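Local structure of SPT6 (Antonospora locustae, 2XP1) at residues 51-56 against 89-94; 61-64 against 69-72; 125-130 against 169-174. The protein is the tandem SH2 region of the transcription elongation factor Spt6, a non-canonical SH2 pair that enables interaction with RNA polymerase II. All coordinates share one frame; numbering follows the deposited sequence.

In the fold
Contact 1 is the deepest of the three, its centre about 5 Å from the centre of the chain, whereas contacts 2 and 3, with centres about 30 Å apart, lie on opposite sides of the chain's centre and are only partly buried. Contacts 1 and 2 serve the same sheet through its neighbouring strands 46-52 and 57-65, and Met61 packs its methyl on Ile51 and Ile91. Contact 3 belongs to the other, antiparallel sheet, reached from contact 1 where Phe53 meets Phe129. Their chemistry follows their places: aliphatic branches and the Phe53 ring against helix 80-100 in contact 1, backbone hydrogen bonds of a hairpin in contact 2, and aromatic rings under helix 167-175 in contact 3.

Contact 1 (51-56 against 89-94); sequences IKFASD and RPILRN
Ile51 and Ile91 have similar first torsions, with CG1 anti to the carbonyl carbon (chi1 -52° and -68°), and in both the chain runs on extended to CD1, which carries the two ends toward each other between strand 46-52 and helix 80-100. The terminal methyls meet there, Ile51 CD1 lying 4.0 Å from Ile91 CD1. The two side chains cross at about a right angle, so the same Ile51 methyl also comes to 4.1 Å from Ile91 CG2 and touches both branches of its partner. The other branch of Ile51 is used as well: CG2 points to Leu92 and stands 4.0 Å from its CD2. Ile51 thus straddles two consecutive residues of the helix, one with each arm.

The chain turns a corner at Phe53, where Phe53 and Ala54 both face Val57 in a classic beta bulge. The Phe53 ring reaches back to the helix with its far end, CZ being 4.2 Å from Ile91 CG2, an oblique approach. That ring also meets Phe129 edge-to-face and touches Leu95 and Val153, so it stands where the first sheet, the long helix and the second sheet come together. Met61 of strand 57-65 packs against both isoleucines. On the helix side, Asn94 ND2 is bonded to Ser154 O, a further tie from helix 80-100 toward the second sheet.

The sheet-to-helix packing is typical of an SH2 fold, and helix 80-100 also reaches the second sheet, consistent with a helix joining the two SH2 units. Across the interface all the contacts are made by methyl groups and aromatic carbon, at ordinary van der Waals distances; the association therefore rests on shape and the exclusion of water, with Ile51, Phe53 and Ile91 buried.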
ATOM      1  N   ILE A  51       9.811  -9.551  14.149  1.00 34.33           N
ATOM      2  CA  ILE A  51       8.520  -9.504  14.833  1.00 35.43           C
ATOM      3  C   ILE A  51       8.050 -10.936  15.142  1.00 37.41           C
ATOM      4  O   ILE A  51       7.993 -11.784  14.242  1.00 38.53           O
ATOM      5  CB  ILE A  51       7.456  -8.833  13.962  1.00 34.95           C
ATOM      6  CG1 ILE A  51       7.936  -7.451  13.449  1.00 33.41           C
ATOM      7  CG2 ILE A  51       6.202  -8.656  14.730  1.00 34.85           C
ATOM      8  CD1 ILE A  51       6.993  -6.803  12.410  1.00 30.96           C
ATOM      9  N   LYS A  52       7.733 -11.211  16.402  1.00 38.95           N
ATOM     10  CA  LYS A  52       7.213 -12.510  16.823  1.00 41.33           C
ATOM     11  C   LYS A  52       5.713 -12.555  16.503  1.00 41.11           C
ATOM     12  O   LYS A  52       4.928 -11.803  17.075  1.00 42.23           O
ATOM     13  CB  LYS A  52       7.446 -12.674  18.336  1.00 43.45           C
ATOM     14  CG  LYS A  52       6.562 -13.699  19.036  1.00 46.71           C
ATOM     15  CD  LYS A  52       6.977 -13.960  20.504  1.00 50.00           C
ATOM     16  CE  LYS A  52       6.572 -12.822  21.450  1.00 49.70           C
ATOM     17  NZ  LYS A  52       7.257 -12.950  22.814  1.00 54.24           N
ATOM     18  N   PHE A  53       5.307 -13.395  15.562  1.00 40.99           N
ATOM     19  CA  PHE A  53       3.870 -13.494  15.237  1.00 40.63           C
ATOM     20  C   PHE A  53       3.184 -14.419  16.218  1.00 43.86           C
ATOM     21  O   PHE A  53       2.049 -14.151  16.624  1.00 46.02           O
ATOM     22  CB  PHE A  53       3.656 -13.938  13.795  1.00 39.49           C
ATOM     23  CG  PHE A  53       3.563 -12.792  12.834  1.00 36.26           C
ATOM     24  CD1 PHE A  53       4.389 -11.681  12.978  1.00 34.89           C
ATOM     25  CD2 PHE A  53       2.701 -12.835  11.766  1.00 36.14           C
ATOM     26  CE1 PHE A  53       4.316 -10.622  12.090  1.00 33.75           C
ATOM     27  CE2 PHE A  53       2.605 -11.758  10.884  1.00 31.49           C
ATOM     28  CZ  PHE A  53       3.409 -10.674  11.045  1.00 32.94           C
ATOM     29  N   ALA A  54       3.909 -15.465  16.620  1.00 44.22           N
ATOM     30  CA  ALA A  54       3.468 -16.490  17.543  1.00 48.13           C
ATOM     31  C   ALA A  54       4.744 -17.196  17.974  1.00 49.78           C
ATOM     32  O   ALA A  54       5.796 -17.029  17.338  1.00 48.04           O
ATOM     33  CB  ALA A  54       2.532 -17.484  16.855  1.00 48.21           C
ATOM     34  N   SER A  55       4.631 -17.961  19.054  1.00 53.68           N
ATOM     35  CA  SER A  55       5.707 -18.771  19.647  1.00 56.93           C
ATOM     36  C   SER A  55       6.767 -19.356  18.704  1.00 56.35           C
ATOM     37  O   SER A  55       7.945 -19.455  19.068  1.00 57.99           O
ATOM     38  CB  SER A  55       5.078 -19.936  20.403  1.00 61.24           C
ATOM     39  OG  SER A  55       4.330 -19.490  21.518  1.00 65.42           O
ATOM     40  N   ASP A  56       6.336 -19.801  17.527  1.00 55.14           N
ATOM     41  CA  ASP A  56       7.252 -20.369  16.560  1.00 55.30           C
ATOM     42  C   ASP A  56       7.106 -19.697  15.217  1.00 51.86           C
ATOM     43  O   ASP A  56       7.541 -20.250  14.220  1.00 53.36           O
ATOM     44  CB  ASP A  56       7.039 -21.879  16.412  1.00 58.81           C
ATOM     45  CG  ASP A  56       5.703 -22.220  15.805  1.00 58.73           C
ATOM     46  OD1 ASP A  56       4.762 -21.395  15.912  1.00 58.07           O
ATOM     47  OD2 ASP A  56       5.588 -23.324  15.234  1.00 62.02           O
ATOM     48  N   ARG A  89       4.202  -0.807  14.872  1.00 46.53           N
ATOM     49  CA  ARG A  89       3.039  -0.741  15.782  1.00 49.21           C
ATOM     50  C   ARG A  89       1.718  -1.180  15.121  1.00 49.70           C
ATOM     51  O   ARG A  89       0.983  -1.992  15.708  1.00 49.67           O
ATOM     52  CB  ARG A  89       2.901   0.617  16.506  1.00 51.71           C
ATOM     53  CG  ARG A  89       3.991   0.828  17.561  1.00 54.87           C
ATOM     54  CD  ARG A  89       3.616   1.866  18.635  1.00 67.50           C
ATOM     55  NE  ARG A  89       4.259   3.180  18.447  1.00 74.35           N
ATOM     56  CZ  ARG A  89       5.527   3.490  18.770  1.00 76.19           C
ATOM     57  NH1 ARG A  89       6.356   2.582  19.302  1.00 75.46           N
ATOM     58  NH2 ARG A  89       5.975   4.724  18.552  1.00 77.36           N
ATOM     59  N   PRO A  90       1.430  -0.687  13.893  1.00 49.78           N
ATOM     60  CA  PRO A  90       0.168  -1.094  13.248  1.00 50.68           C
ATOM     61  C   PRO A  90       0.142  -2.570  12.891  1.00 48.74           C
ATOM     62  O   PRO A  90      -0.920  -3.170  12.942  1.00 50.01           O
ATOM     63  CB  PRO A  90       0.105  -0.229  11.980  1.00 51.23           C
ATOM     64  CG  PRO A  90       1.158   0.846  12.172  1.00 52.14           C
ATOM     65  CD  PRO A  90       2.195   0.248  13.051  1.00 49.83           C
ATOM     66  N   ILE A  91       1.292  -3.146  12.541  1.00 46.98           N
ATOM     67  CA  ILE A  91       1.403  -4.620  12.460  1.00 45.53           C
ATOM     68  C   ILE A  91       0.989  -5.239  13.780  1.00 46.74           C
ATOM     69  O   ILE A  91       0.158  -6.139  13.804  1.00 47.90           O
ATOM     70  CB  ILE A  91       2.795  -5.123  11.958  1.00 43.25           C
ATOM     71  CG1 ILE A  91       2.989  -4.745  10.476  1.00 43.74           C
ATOM     72  CG2 ILE A  91       2.881  -6.592  12.060  1.00 41.58           C
ATOM     73  CD1 ILE A  91       4.391  -5.013   9.902  1.00 43.39           C
ATOM     74  N   LEU A  92       1.521  -4.734  14.891  1.00 47.99           N
ATOM     75  CA  LEU A  92       1.188  -5.303  16.204  1.00 48.86           C
ATOM     76  C   LEU A  92      -0.284  -5.138  16.531  1.00 51.30           C
ATOM     77  O   LEU A  92      -0.894  -6.035  17.123  1.00 53.03           O
ATOM     78  CB  LEU A  92       2.042  -4.687  17.305  1.00 49.33           C
ATOM     79  CG  LEU A  92       3.549  -4.792  17.074  1.00 48.98           C
ATOM     80  CD1 LEU A  92       4.341  -4.100  18.189  1.00 50.00           C
ATOM     81  CD2 LEU A  92       3.976  -6.250  16.937  1.00 49.47           C
ATOM     82  N   ARG A  93      -0.851  -3.991  16.162  1.00 52.35           N
ATOM     83  CA  ARG A  93      -2.270  -3.728  16.376  1.00 55.44           C
ATOM     84  C   ARG A  93      -3.091  -4.749  15.586  1.00 54.30           C
ATOM     85  O   ARG A  93      -4.007  -5.368  16.102  1.00 54.80           O
ATOM     86  CB  ARG A  93      -2.634  -2.265  16.015  1.00 57.92           C
ATOM     87  CG  ARG A  93      -2.313  -1.224  17.138  1.00 63.88           C
ATOM     88  CD  ARG A  93      -2.392   0.229  16.652  1.00 70.14           C
ATOM     89  NE  ARG A  93      -1.830   1.156  17.631  1.00 75.57           N
ATOM     90  CZ  ARG A  93      -2.552   1.903  18.466  1.00 82.40           C
ATOM     91  NH1 ARG A  93      -3.881   1.844  18.452  1.00 85.35           N
ATOM     92  NH2 ARG A  93      -1.943   2.719  19.322  1.00 85.07           N
ATOM     93  N   ASN A  94      -2.704  -4.943  14.336  1.00 51.88           N
ATOM     94  CA  ASN A  94      -3.245  -6.012  13.522  1.00 51.36           C
ATOM     95  C   ASN A  94      -3.135  -7.426  14.141  1.00 50.59           C
ATOM     96  O   ASN A  94      -4.136  -8.129  14.252  1.00 50.66           O
ATOM     97  CB  ASN A  94      -2.576  -5.979  12.160  1.00 49.27           C
ATOM     98  CG  ASN A  94      -3.491  -6.381  11.086  1.00 50.89           C
ATOM     99  OD1 ASN A  94      -4.686  -6.536  11.311  1.00 53.79           O
ATOM    100  ND2 ASN A  94      -2.953  -6.569   9.893  1.00 50.99           N
TER

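Contact 2 (61-64 against 69-72); sequences MKIE and HYTC
Strands 57-65 and 70-72 form a beta hairpin of the first SH2 sheet, and segments 61-64 and 70-72 run antiparallel at 161°, with Glu64 and Thr71 as a hydrogen-bonded pair. Glu64 N donates to Thr71 O at 2.8 Å, and Thr71 N donates to Glu64 O at 3.0 Å.

Ile63 and Cys72 lie on the face turned to helix 80-100, where they touch Val83 and Tyr87 respectively. The two branches of Ile63 diverge: CG1 sits 3.8 Å from Cys72 SG, and CG2, anti to the backbone N, packs against Tyr70 CD2. Replacing Ile63 with an alanine would probably open a gap between Cys72 SG and the Tyr70 ring and weaken the packing on Val83. Tyr70 OH is hydrogen-bonded to Glu65.

Glu64 and Thr71 occupy the other face, near the second subunit, whose His76 packs on Thr71 and whose His66 stacks on His69. On that face Thr71 OG1 lies 3.3 Å from Glu64 CB, beside the root of the glutamate rather than its carboxylate.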
ATOM      1  N   MET A  61      12.401  -8.688   8.677  1.00 38.43           N
ATOM      2  CA  MET A  61      12.387  -7.727   7.578  1.00 39.29           C
ATOM      3  C   MET A  61      13.645  -6.882   7.480  1.00 38.69           C
ATOM      4  O   MET A  61      13.934  -6.139   8.387  1.00 37.86           O
ATOM      5  CB  MET A  61      11.211  -6.779   7.738  1.00 38.81           C
ATOM      6  CG  MET A  61       9.904  -7.466   7.563  1.00 44.19           C
ATOM      7  SD  MET A  61       8.626  -6.272   7.867  1.00 56.72           S
ATOM      8  CE  MET A  61       7.608  -7.264   8.909  1.00 53.54           C
ATOM      9  N   LYS A  62      14.342  -6.941   6.355  1.00 39.73           N
ATOM     10  CA  LYS A  62      15.530  -6.124   6.124  1.00 41.44           C
ATOM     11  C   LYS A  62      15.238  -4.587   6.269  1.00 40.65           C
ATOM     12  O   LYS A  62      14.297  -4.071   5.677  1.00 39.36           O
ATOM     13  CB  LYS A  62      16.110  -6.503   4.748  1.00 43.87           C
ATOM     14  CG  LYS A  62      17.453  -5.871   4.379  1.00 49.05           C
ATOM     15  CD  LYS A  62      18.326  -6.690   3.351  1.00 51.19           C
ATOM     16  CE  LYS A  62      17.684  -6.799   1.937  1.00 58.63           C
ATOM     17  NZ  LYS A  62      18.546  -7.553   0.930  1.00 60.44           N
ATOM     18  N   ILE A  63      16.013  -3.889   7.109  1.00 39.67           N
ATOM     19  CA  ILE A  63      15.929  -2.447   7.206  1.00 39.97           C
ATOM     20  C   ILE A  63      17.244  -1.951   6.753  1.00 42.57           C
ATOM     21  O   ILE A  63      18.259  -2.181   7.425  1.00 43.53           O
ATOM     22  CB  ILE A  63      15.718  -1.921   8.643  1.00 39.41           C
ATOM     23  CG1 ILE A  63      14.350  -2.344   9.212  1.00 36.98           C
ATOM     24  CG2 ILE A  63      15.885  -0.368   8.708  1.00 39.73           C
ATOM     25  CD1 ILE A  63      14.223  -2.099  10.762  1.00 33.02           C
ATOM     26  N   GLU A  64      17.246  -1.263   5.615  1.00 44.63           N
ATOM     27  CA  GLU A  64      18.474  -0.711   5.068  1.00 47.65           C
ATOM     28  C   GLU A  64      18.793   0.673   5.609  1.00 47.88           C
ATOM     29  O   GLU A  64      17.902   1.510   5.782  1.00 47.10           O
ATOM     30  CB  GLU A  64      18.443  -0.703   3.540  1.00 50.39           C
ATOM     31  CG  GLU A  64      18.416  -2.106   2.962  1.00 55.00           C
ATOM     32  CD  GLU A  64      19.067  -2.168   1.598  1.00 65.55           C
ATOM     33  OE1 GLU A  64      20.259  -1.798   1.534  1.00 70.45           O
ATOM     34  OE2 GLU A  64      18.396  -2.573   0.598  1.00 68.68           O
ATOM     35  N   HIS A  69      18.233   8.501   5.646  1.00 69.24           N
ATOM     36  CA  HIS A  69      17.048   7.664   5.788  1.00 65.31           C
ATOM     37  C   HIS A  69      17.320   6.160   5.883  1.00 59.86           C
ATOM     38  O   HIS A  69      18.414   5.682   5.636  1.00 59.74           O
ATOM     39  CB  HIS A  69      16.078   7.965   4.656  1.00 67.66           C
ATOM     40  CG  HIS A  69      15.716   9.420   4.554  1.00 76.12           C
ATOM     41  ND1 HIS A  69      16.567  10.368   4.025  1.00 82.08           N
ATOM     42  CD2 HIS A  69      14.581  10.086   4.895  1.00 79.64           C
ATOM     43  CE1 HIS A  69      15.975  11.553   4.044  1.00 86.51           C
ATOM     44  NE2 HIS A  69      14.768  11.408   4.564  1.00 85.27           N
ATOM     45  N   TYR A  70      16.292   5.431   6.281  1.00 55.46           N
ATOM     46  CA  TYR A  70      16.267   3.989   6.233  1.00 51.00           C
ATOM     47  C   TYR A  70      15.208   3.584   5.190  1.00 50.98           C
ATOM     48  O   TYR A  70      14.352   4.393   4.834  1.00 50.53           O
ATOM     49  CB  TYR A  70      15.938   3.425   7.640  1.00 47.95           C
ATOM     50  CG  TYR A  70      17.015   3.730   8.689  1.00 44.70           C
ATOM     51  CD1 TYR A  70      17.098   4.987   9.302  1.00 44.09           C
ATOM     52  CD2 TYR A  70      17.969   2.784   9.023  1.00 40.74           C
ATOM     53  CE1 TYR A  70      18.099   5.275  10.230  1.00 44.11           C
ATOM     54  CE2 TYR A  70      18.972   3.064   9.943  1.00 38.37           C
ATOM     55  CZ  TYR A  70      19.019   4.300  10.547  1.00 41.92           C
ATOM     56  OH  TYR A  70      20.025   4.570  11.444  1.00 46.48           O
ATOM     57  N   THR A  71      15.285   2.345   4.697  1.00 49.71           N
ATOM     58  CA  THR A  71      14.192   1.754   3.939  1.00 50.56           C
ATOM     59  C   THR A  71      13.833   0.420   4.524  1.00 48.74           C
ATOM     60  O   THR A  71      14.700  -0.318   4.996  1.00 48.00           O
ATOM     61  CB  THR A  71      14.522   1.530   2.463  1.00 53.29           C
ATOM     62  OG1 THR A  71      15.687   0.703   2.372  1.00 56.16           O
ATOM     63  CG2 THR A  71      14.752   2.829   1.795  1.00 52.72           C
ATOM     64  N   CYS A  72      12.539   0.127   4.500  1.00 48.60           N
ATOM     65  CA  CYS A  72      12.008  -1.157   4.969  1.00 46.64           C
ATOM     66  C   CYS A  72      10.761  -1.457   4.153  1.00 47.72           C
ATOM     67  O   CYS A  72       9.901  -0.581   3.978  1.00 48.50           O
ATOM     68  CB  CYS A  72      11.622  -1.099   6.444  1.00 44.68           C
ATOM     69  SG  CYS A  72      11.236  -2.757   7.116  1.00 43.25           S
TER

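Contact 3 (125-130 against 169-174); sequences YAFYFS and SFVAYR. With SO4 (sulfate ion), chain C.
The second, antiparallel sheet of the tandem SH2 unit is covered on one face by helix 167-175, and segments 125-130 and 169-174 meet where that C-terminal helix packs against strand 124-129. The axes of the short segments stay 12.1 Å apart at an angle of 135°, a separation bridged by large side chains.

Phe127 is central. Its ring points its outer edge at the helix, with CE2 3.8 Å from Phe170 CE2, and Phe170 CD2 lies in the plane of the Phe127 ring. Relative to the Phe170 ring, the approach of Phe127 is oblique. With CG anti to the backbone N (chi1 166°), Phe170 extends from the helix toward the sheet, where it also meets Phe139, Tyr159 and Phe164 edge-to-face. Arg174 CB, one turn on, lies above one face of the Phe170 ring, toward its rim, and the guanidinium beyond it forms a salt bridge with Glu149.

Val171 sets its two methyls against Tyr125 and Phe127. CG2 fits between them, 4.1 Å from Phe127 CZ at the ring edge and 4.0 Å from Tyr125 CE1, while CG1 touches Tyr125 OH. The tyrosine and valine side chains cross at about a right angle.

At the far end of the strand, away from the helix, a sulfate ion, probably from the crystallisation liquor, is bound by Ser130, Tyr150 OH, Thr138 OG1 and the backbone N atoms of Arg131 and Lys132. Ser130 OG donates its hydrogen to sulfate O4 over 2.6 Å.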
ATOM      1  N   TYR A 125     -14.820 -22.582   8.832  1.00 52.31           N
ATOM      2  CA  TYR A 125     -13.568 -21.963   8.488  1.00 49.79           C
ATOM      3  C   TYR A 125     -12.813 -21.582   9.704  1.00 49.78           C
ATOM      4  O   TYR A 125     -13.408 -21.352  10.747  1.00 50.25           O
ATOM      5  CB  TYR A 125     -13.795 -20.737   7.625  1.00 48.30           C
ATOM      6  CG  TYR A 125     -14.660 -19.672   8.244  1.00 51.46           C
ATOM      7  CD1 TYR A 125     -14.086 -18.587   8.905  1.00 52.34           C
ATOM      8  CD2 TYR A 125     -16.058 -19.748   8.178  1.00 55.43           C
ATOM      9  CE1 TYR A 125     -14.887 -17.580   9.463  1.00 54.85           C
ATOM     10  CE2 TYR A 125     -16.860 -18.758   8.737  1.00 57.56           C
ATOM     11  CZ  TYR A 125     -16.260 -17.666   9.371  1.00 57.10           C
ATOM     12  OH  TYR A 125     -17.042 -16.677   9.938  1.00 61.43           O
ATOM     13  N   ALA A 126     -11.492 -21.497   9.561  1.00 48.73           N
ATOM     14  CA  ALA A 126     -10.633 -21.225  10.701  1.00 49.40           C
ATOM     15  C   ALA A 126      -9.526 -20.363  10.236  1.00 46.92           C
ATOM     16  O   ALA A 126      -9.286 -20.292   9.037  1.00 46.52           O
ATOM     17  CB  ALA A 126     -10.090 -22.525  11.281  1.00 51.68           C
ATOM     18  N   PHE A 127      -8.848 -19.699  11.169  1.00 46.94           N
ATOM     19  CA  PHE A 127      -7.655 -18.910  10.821  1.00 44.77           C
ATOM     20  C   PHE A 127      -6.511 -19.310  11.728  1.00 45.00           C
ATOM     21  O   PHE A 127      -6.715 -19.507  12.900  1.00 46.17           O
ATOM     22  CB  PHE A 127      -7.867 -17.405  11.004  1.00 43.28           C
ATOM     23  CG  PHE A 127      -8.865 -16.810  10.094  1.00 42.99           C
ATOM     24  CD1 PHE A 127     -10.228 -16.836  10.422  1.00 46.55           C
ATOM     25  CD2 PHE A 127      -8.453 -16.166   8.935  1.00 41.23           C
ATOM     26  CE1 PHE A 127     -11.184 -16.273   9.595  1.00 47.86           C
ATOM     27  CE2 PHE A 127      -9.380 -15.586   8.075  1.00 45.86           C
ATOM     28  CZ  PHE A 127     -10.786 -15.633   8.412  1.00 47.54           C
ATOM     29  N   TYR A 128      -5.309 -19.404  11.158  1.00 44.36           N
ATOM     30  CA  TYR A 128      -4.083 -19.643  11.895  1.00 44.59           C
ATOM     31  C   TYR A 128      -2.898 -19.074  11.125  1.00 43.48           C
ATOM     32  O   TYR A 128      -2.961 -18.939   9.911  1.00 42.90           O
ATOM     33  CB  TYR A 128      -3.898 -21.125  12.172  1.00 47.03           C
ATOM     34  CG  TYR A 128      -4.044 -22.069  10.982  1.00 49.03           C
ATOM     35  CD1 TYR A 128      -2.922 -22.461  10.233  1.00 49.50           C
ATOM     36  CD2 TYR A 128      -5.290 -22.605  10.637  1.00 51.82           C
ATOM     37  CE1 TYR A 128      -3.038 -23.337   9.167  1.00 51.59           C
ATOM     38  CE2 TYR A 128      -5.418 -23.487   9.565  1.00 54.05           C
ATOM     39  CZ  TYR A 128      -4.284 -23.840   8.842  1.00 54.38           C
ATOM     40  OH  TYR A 128      -4.392 -24.701   7.786  1.00 59.39           O
ATOM     41  N   PHE A 129      -1.836 -18.700  11.827  1.00 43.71           N
ATOM     42  CA  PHE A 129      -0.663 -18.146  11.150  1.00 42.54           C
ATOM     43  C   PHE A 129       0.032 -19.253  10.442  1.00 43.54           C
ATOM     44  O   PHE A 129       0.077 -20.360  10.951  1.00 44.77           O
ATOM     45  CB  PHE A 129       0.303 -17.506  12.138  1.00 41.83           C
ATOM     46  CG  PHE A 129      -0.165 -16.180  12.609  1.00 41.17           C
ATOM     47  CD1 PHE A 129      -0.496 -15.985  13.920  1.00 41.83           C
ATOM     48  CD2 PHE A 129      -0.332 -15.142  11.724  1.00 38.34           C
ATOM     49  CE1 PHE A 129      -0.942 -14.763  14.355  1.00 41.43           C
ATOM     50  CE2 PHE A 129      -0.815 -13.939  12.156  1.00 39.68           C
ATOM     51  CZ  PHE A 129      -1.123 -13.760  13.494  1.00 38.85           C
ATOM     52  N   SER A 130       0.565 -18.916   9.272  1.00 42.79           N
ATOM     53  CA  SER A 130       1.352 -19.837   8.446  1.00 44.94           C
ATOM     54  C   SER A 130       2.737 -19.992   9.034  1.00 46.40           C
ATOM     55  O   SER A 130       3.380 -18.990   9.380  1.00 43.88           O
ATOM     56  CB  SER A 130       1.523 -19.274   7.007  1.00 43.77           C
ATOM     57  OG  SER A 130       2.337 -20.156   6.209  1.00 44.45           O
ATOM     58  N   SER A 169     -14.320  -8.066   8.238  1.00 63.72           N
ATOM     59  CA  SER A 169     -14.631  -7.468   6.937  1.00 64.51           C
ATOM     60  C   SER A 169     -14.144  -8.392   5.838  1.00 61.69           C
ATOM     61  O   SER A 169     -14.855  -8.557   4.811  1.00 62.80           O
ATOM     62  CB  SER A 169     -14.127  -6.014   6.767  1.00 65.59           C
ATOM     63  OG  SER A 169     -12.927  -5.727   7.460  1.00 65.41           O
ATOM     64  N   PHE A 170     -12.980  -9.022   6.082  1.00 57.66           N
ATOM     65  CA  PHE A 170     -12.487 -10.067   5.180  1.00 55.58           C
ATOM     66  C   PHE A 170     -13.529 -11.176   5.000  1.00 56.14           C
ATOM     67  O   PHE A 170     -13.885 -11.526   3.861  1.00 56.68           O
ATOM     68  CB  PHE A 170     -11.139 -10.685   5.608  1.00 52.51           C
ATOM     69  CG  PHE A 170     -10.824 -11.953   4.868  1.00 50.82           C
ATOM     70  CD1 PHE A 170     -10.368 -11.909   3.549  1.00 49.74           C
ATOM     71  CD2 PHE A 170     -11.044 -13.185   5.459  1.00 50.49           C
ATOM     72  CE1 PHE A 170     -10.119 -13.061   2.839  1.00 47.27           C
ATOM     73  CE2 PHE A 170     -10.797 -14.358   4.757  1.00 51.01           C
ATOM     74  CZ  PHE A 170     -10.320 -14.289   3.437  1.00 49.68           C
ATOM     75  N   VAL A 171     -13.998 -11.724   6.119  1.00 56.63           N
ATOM     76  CA  VAL A 171     -15.067 -12.733   6.093  1.00 58.33           C
ATOM     77  C   VAL A 171     -16.239 -12.257   5.220  1.00 60.81           C
ATOM     78  O   VAL A 171     -16.678 -12.969   4.291  1.00 61.17           O
ATOM     79  CB  VAL A 171     -15.558 -13.064   7.519  1.00 59.62           C
ATOM     80  CG1 VAL A 171     -16.855 -13.897   7.478  1.00 61.64           C
ATOM     81  CG2 VAL A 171     -14.468 -13.785   8.286  1.00 57.94           C
ATOM     82  N   ALA A 172     -16.707 -11.040   5.507  1.00 62.42           N
ATOM     83  CA  ALA A 172     -17.836 -10.443   4.800  1.00 65.55           C
ATOM     84  C   ALA A 172     -17.634 -10.485   3.285  1.00 65.34           C
ATOM     85  O   ALA A 172     -18.533 -10.871   2.540  1.00 66.96           O
ATOM     86  CB  ALA A 172     -18.064  -9.005   5.275  1.00 67.53           C
ATOM     87  N   TYR A 173     -16.439 -10.099   2.849  1.00 63.72           N
ATOM     88  CA  TYR A 173     -16.092 -10.069   1.439  1.00 64.18           C
ATOM     89  C   TYR A 173     -15.997 -11.481   0.833  1.00 63.59           C
ATOM     90  O   TYR A 173     -16.546 -11.754  -0.242  1.00 64.97           O
ATOM     91  CB  TYR A 173     -14.779  -9.310   1.271  1.00 62.90           C
ATOM     92  CG  TYR A 173     -14.027  -9.677   0.031  1.00 62.26           C
ATOM     93  CD1 TYR A 173     -14.255  -9.014  -1.177  1.00 66.80           C
ATOM     94  CD2 TYR A 173     -13.089 -10.683   0.066  1.00 61.29           C
ATOM     95  CE1 TYR A 173     -13.558  -9.360  -2.324  1.00 68.47           C
ATOM     96  CE2 TYR A 173     -12.384 -11.041  -1.054  1.00 64.51           C
ATOM     97  CZ  TYR A 173     -12.616 -10.384  -2.252  1.00 67.45           C
ATOM     98  OH  TYR A 173     -11.881 -10.774  -3.352  1.00 69.12           O
ATOM     99  N   ARG A 174     -15.305 -12.369   1.544  1.00 61.72           N
ATOM    100  CA  ARG A 174     -15.017 -13.722   1.081  1.00 61.11           C
ATOM    101  C   ARG A 174     -16.262 -14.569   0.783  1.00 63.54           C
ATOM    102  O   ARG A 174     -16.260 -15.373  -0.172  1.00 63.47           O
ATOM    103  CB  ARG A 174     -14.144 -14.422   2.113  1.00 59.11           C
ATOM    104  CG  ARG A 174     -13.580 -15.736   1.667  1.00 58.55           C
ATOM    105  CD  ARG A 174     -12.680 -15.576   0.472  1.00 59.35           C
ATOM    106  NE  ARG A 174     -12.262 -16.884  -0.009  1.00 59.72           N
ATOM    107  CZ  ARG A 174     -12.995 -17.652  -0.807  1.00 63.34           C
ATOM    108  NH1 ARG A 174     -14.196 -17.248  -1.219  1.00 65.78           N
ATOM    109  NH2 ARG A 174     -12.530 -18.834  -1.192  1.00 64.32           N
TER
HETATM  110  S   SO4 C 980       0.946 -23.311   6.333  1.00 85.77           S
HETATM  111  O1  SO4 C 980       0.819 -24.664   5.781  1.00 89.17           O
HETATM  112  O2  SO4 C 980       1.976 -23.321   7.381  1.00 87.16           O
HETATM  113  O3  SO4 C 980      -0.316 -22.877   6.923  1.00 85.17           O
HETATM  114  O4  SO4 C 980       1.297 -22.390   5.263  1.00 84.14           O